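Local coordinates for protein possible adhesin (Caldicellulosiruptor kronotskyensis, PDB 4WA0) that probably mediates attachment of cells to cellulose, this chain being the C-terminal beta-helix domain of a tapirin, a membrane-linked adhesin, at residues A[63-68]-A[328-333]. Sequence-based numbering, arbitrary orientation.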
ATOM      1  N   ASP A  63     -13.815  16.228  -2.268  1.00 15.06           N
ATOM      2  CA  ASP A  63     -14.563  16.726  -1.074  1.00 15.82           C
ATOM      3  C   ASP A  63     -13.597  17.485  -0.175  1.00 15.14           C
ATOM      4  O   ASP A  63     -12.449  17.084   0.082  1.00 14.62           O
ATOM      5  CB  ASP A  63     -15.280  15.609  -0.349  1.00 16.80           C
ATOM      6  CG  ASP A  63     -16.317  16.124   0.674  1.00 17.13           C
ATOM      7  OD1 ASP A  63     -15.918  16.663   1.728  1.00 16.77           O
ATOM      8  OD2 ASP A  63     -17.512  15.953   0.363  1.00 18.24           O
ATOM      9  N   SER A  64     -14.008  18.639   0.281  1.00 13.94           N
ATOM     10  CA  SER A  64     -13.132  19.439   1.152  1.00 13.73           C
ATOM     11  C   SER A  64     -12.762  18.768   2.499  1.00 13.66           C
ATOM     12  O   SER A  64     -11.806  19.185   3.139  1.00 13.87           O
ATOM     13  CB  SER A  64     -13.700  20.841   1.359  1.00 15.96           C
ATOM     14  OG  SER A  64     -14.932  20.717   2.022  1.00 16.46           O
ATOM     15  N   ARG A  65     -13.481  17.718   2.887  1.00 12.08           N
ATOM     16  CA  ARG A  65     -13.186  16.953   4.097  1.00 12.41           C
ATOM     17  C   ARG A  65     -12.130  15.922   3.841  1.00 11.94           C
ATOM     18  O   ARG A  65     -11.721  15.224   4.763  1.00 14.59           O
ATOM     19  CB  ARG A  65     -14.445  16.279   4.606  1.00 14.78           C
ATOM     20  CG  ARG A  65     -15.454  17.301   5.168  1.00 14.20           C
ATOM     21  CD  ARG A  65     -16.824  16.691   5.371  1.00 15.00           C
ATOM     22  NE  ARG A  65     -17.426  16.302   4.139  1.00 16.77           N
ATOM     23  CZ  ARG A  65     -18.568  15.654   4.041  1.00 18.46           C
ATOM     24  NH1 ARG A  65     -19.256  15.340   5.156  1.00 20.34           N
ATOM     25  NH2 ARG A  65     -19.042  15.325   2.867  1.00 19.04           N
ATOM     26  N   CYS A  66     -11.787  15.768   2.549  1.00 12.21           N
ATOM     27  CA  CYS A  66     -10.745  14.837   2.120  1.00 11.64           C
ATOM     28  C   CYS A  66      -9.448  15.614   1.934  1.00 13.52           C
ATOM     29  O   CYS A  66      -9.281  16.751   2.417  1.00 13.47           O
ATOM     30  CB  CYS A  66     -11.158  14.077   0.877  1.00 11.04           C
ATOM     31  SG  CYS A  66     -10.298  12.435   0.728  1.00 12.18           S
ATOM     32  N   ARG A  67      -8.525  15.025   1.208  1.00 11.88           N
ATOM     33  CA  ARG A  67      -7.146  15.553   1.146  1.00 11.05           C
ATOM     34  C   ARG A  67      -6.394  14.756   0.099  1.00 11.58           C
ATOM     35  O   ARG A  67      -6.940  13.881  -0.566  1.00 13.45           O
ATOM     36  CB  ARG A  67      -6.440  15.487   2.484  1.00 12.35           C
ATOM     37  CG  ARG A  67      -6.167  14.072   2.966  1.00 12.69           C
ATOM     38  CD  ARG A  67      -5.835  14.005   4.474  1.00 15.24           C
ATOM     39  NE  ARG A  67      -5.621  12.628   4.815  1.00 13.24           N
ATOM     40  CZ  ARG A  67      -5.315  12.167   5.998  1.00 15.06           C
ATOM     41  NH1 ARG A  67      -5.206  13.016   7.012  1.00 17.39           N
ATOM     42  NH2 ARG A  67      -5.103  10.889   6.179  1.00 13.89           N
ATOM     43  N   ASP A  68      -5.135  15.098  -0.085  1.00 11.76           N
ATOM     44  CA  ASP A  68      -4.305  14.464  -1.130  1.00 10.41           C
ATOM     45  C   ASP A  68      -3.839  13.117  -0.557  1.00 11.84           C
ATOM     46  O   ASP A  68      -3.891  12.915   0.639  1.00 11.13           O
ATOM     47  CB  ASP A  68      -3.073  15.304  -1.451  1.00 10.74           C
ATOM     48  CG  ASP A  68      -3.398  16.625  -2.202  1.00 12.25           C
ATOM     49  OD1 ASP A  68      -4.349  16.670  -2.986  1.00 12.98           O
ATOM     50  OD2 ASP A  68      -2.634  17.603  -2.004  1.00 13.26           O
ATOM     51  N   ASN A 328     -19.542   9.361   9.223  1.00 35.15           N
ATOM     52  CA  ASN A 328     -19.166  10.443   8.299  1.00 31.02           C
ATOM     53  C   ASN A 328     -18.067   9.772   7.509  1.00 24.75           C
ATOM     54  O   ASN A 328     -17.110   9.339   8.138  1.00 21.88           O
ATOM     55  CB  ASN A 328     -18.600  11.584   9.156  1.00 29.29           C
ATOM     56  CG  ASN A 328     -17.590  12.482   8.433  1.00 30.41           C
ATOM     57  OD1 ASN A 328     -17.496  12.521   7.198  1.00 30.44           O
ATOM     58  ND2 ASN A 328     -16.821  13.241   9.236  1.00 32.76           N
ATOM     59  N   PRO A 329     -18.220   9.630   6.178  1.00 26.45           N
ATOM     60  CA  PRO A 329     -17.226   8.832   5.482  1.00 25.81           C
ATOM     61  C   PRO A 329     -15.828   9.412   5.610  1.00 20.67           C
ATOM     62  O   PRO A 329     -14.877   8.690   5.377  1.00 19.87           O
ATOM     63  CB  PRO A 329     -17.682   8.863   3.996  1.00 28.26           C
ATOM     64  CG  PRO A 329     -18.910   9.728   3.927  1.00 29.70           C
ATOM     65  CD  PRO A 329     -18.983  10.461   5.221  1.00 27.04           C
ATOM     66  N   TYR A 330     -15.703  10.698   5.966  1.00 16.87           N
ATOM     67  CA  TYR A 330     -14.418  11.350   6.092  1.00 15.62           C
ATOM     68  C   TYR A 330     -13.842  11.366   7.513  1.00 15.24           C
ATOM     69  O   TYR A 330     -12.823  12.009   7.740  1.00 14.85           O
ATOM     70  CB  TYR A 330     -14.488  12.798   5.503  1.00 16.13           C
ATOM     71  CG  TYR A 330     -14.897  12.783   4.061  1.00 14.63           C
ATOM     72  CD1 TYR A 330     -13.954  12.450   3.066  1.00 13.98           C
ATOM     73  CD2 TYR A 330     -16.231  12.916   3.689  1.00 16.26           C
ATOM     74  CE1 TYR A 330     -14.341  12.329   1.716  1.00 15.39           C
ATOM     75  CE2 TYR A 330     -16.640  12.798   2.347  1.00 16.94           C
ATOM     76  CZ  TYR A 330     -15.672  12.518   1.366  1.00 16.83           C
ATOM     77  OH  TYR A 330     -16.036  12.273   0.053  1.00 16.58           O
ATOM     78  N   ALA A 331     -14.476  10.666   8.468  1.00 15.81           N
ATOM     79  CA  ALA A 331     -14.069  10.737   9.878  1.00 16.83           C
ATOM     80  C   ALA A 331     -12.543  10.500  10.032  1.00 15.20           C
ATOM     81  O   ALA A 331     -11.812  11.188  10.769  1.00 15.66           O
ATOM     82  CB  ALA A 331     -14.895   9.734  10.695  1.00 17.50           C
ATOM     83  N   GLY A 332     -12.079   9.484   9.308  1.00 14.44           N
ATOM     84  CA  GLY A 332     -10.660   9.129   9.292  1.00 13.09           C
ATOM     85  C   GLY A 332     -10.217   8.136  10.370  1.00 13.72           C
ATOM     86  O   GLY A 332     -10.925   7.936  11.375  1.00 14.07           O
ATOM     87  N   LEU A 333      -9.080   7.502  10.127  1.00 11.40           N
ATOM     88  CA  LEU A 333      -8.477   6.572  11.053  1.00 12.00           C
ATOM     89  C   LEU A 333      -6.998   6.883  10.999  1.00 12.23           C
ATOM     90  O   LEU A 333      -6.427   6.912   9.889  1.00 11.97           O
ATOM     91  CB  LEU A 333      -8.642   5.111  10.639  1.00 12.98           C
ATOM     92  CG  LEU A 333      -7.889   4.051  11.516  1.00 13.54           C
ATOM     93  CD1 LEU A 333      -8.461   4.030  12.928  1.00 14.13           C
ATOM     94  CD2 LEU A 333      -8.026   2.646  10.915  1.00 12.55           C
TER
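Tyr-330 lays one face of its ring against the Asp-63 carboxylate, the two planes 21° apart, with CZ of Tyr-330 3.7 Å from CG of Asp-63. The contact joins two surface loops of the beta-helix, one between strands 56-58 and 69-73, the other between strands 320-325 and 333-337. Each holds a type I turn opened by an Asx turn: Asp-63 OD1 accepts from the backbone N of Arg-65, and Asn-328 OD1 from that of Tyr-330. Aspartate and asparagine suit these places because each puts an acceptor oxygen on a side chain short enough to reach that N. Bent at chi3 (-65°), Arg-65 brings NE and NH2 side-on to the two oxygens of Asp-63, NE of Arg-65 lying 2.9 Å from OD1 of Asp-63. The guanidinium, held there by its salt bridge, tilts 39° from the tyrosine ring, with Tyr-330 CD2 over the guanidinium centre. A tyrosine suits this place because its broad ring packs against the neighbouring turn while its hydroxyl hydrogen-bonds Asp-61, just before that turn. Asn-23 ties both loops by donating to the carbonyls of Arg-65 and Tyr-330. Compact Cys-66 fits beside the ring, its SG at the edge and its CB 3.7 Å from CE1 of Tyr-330.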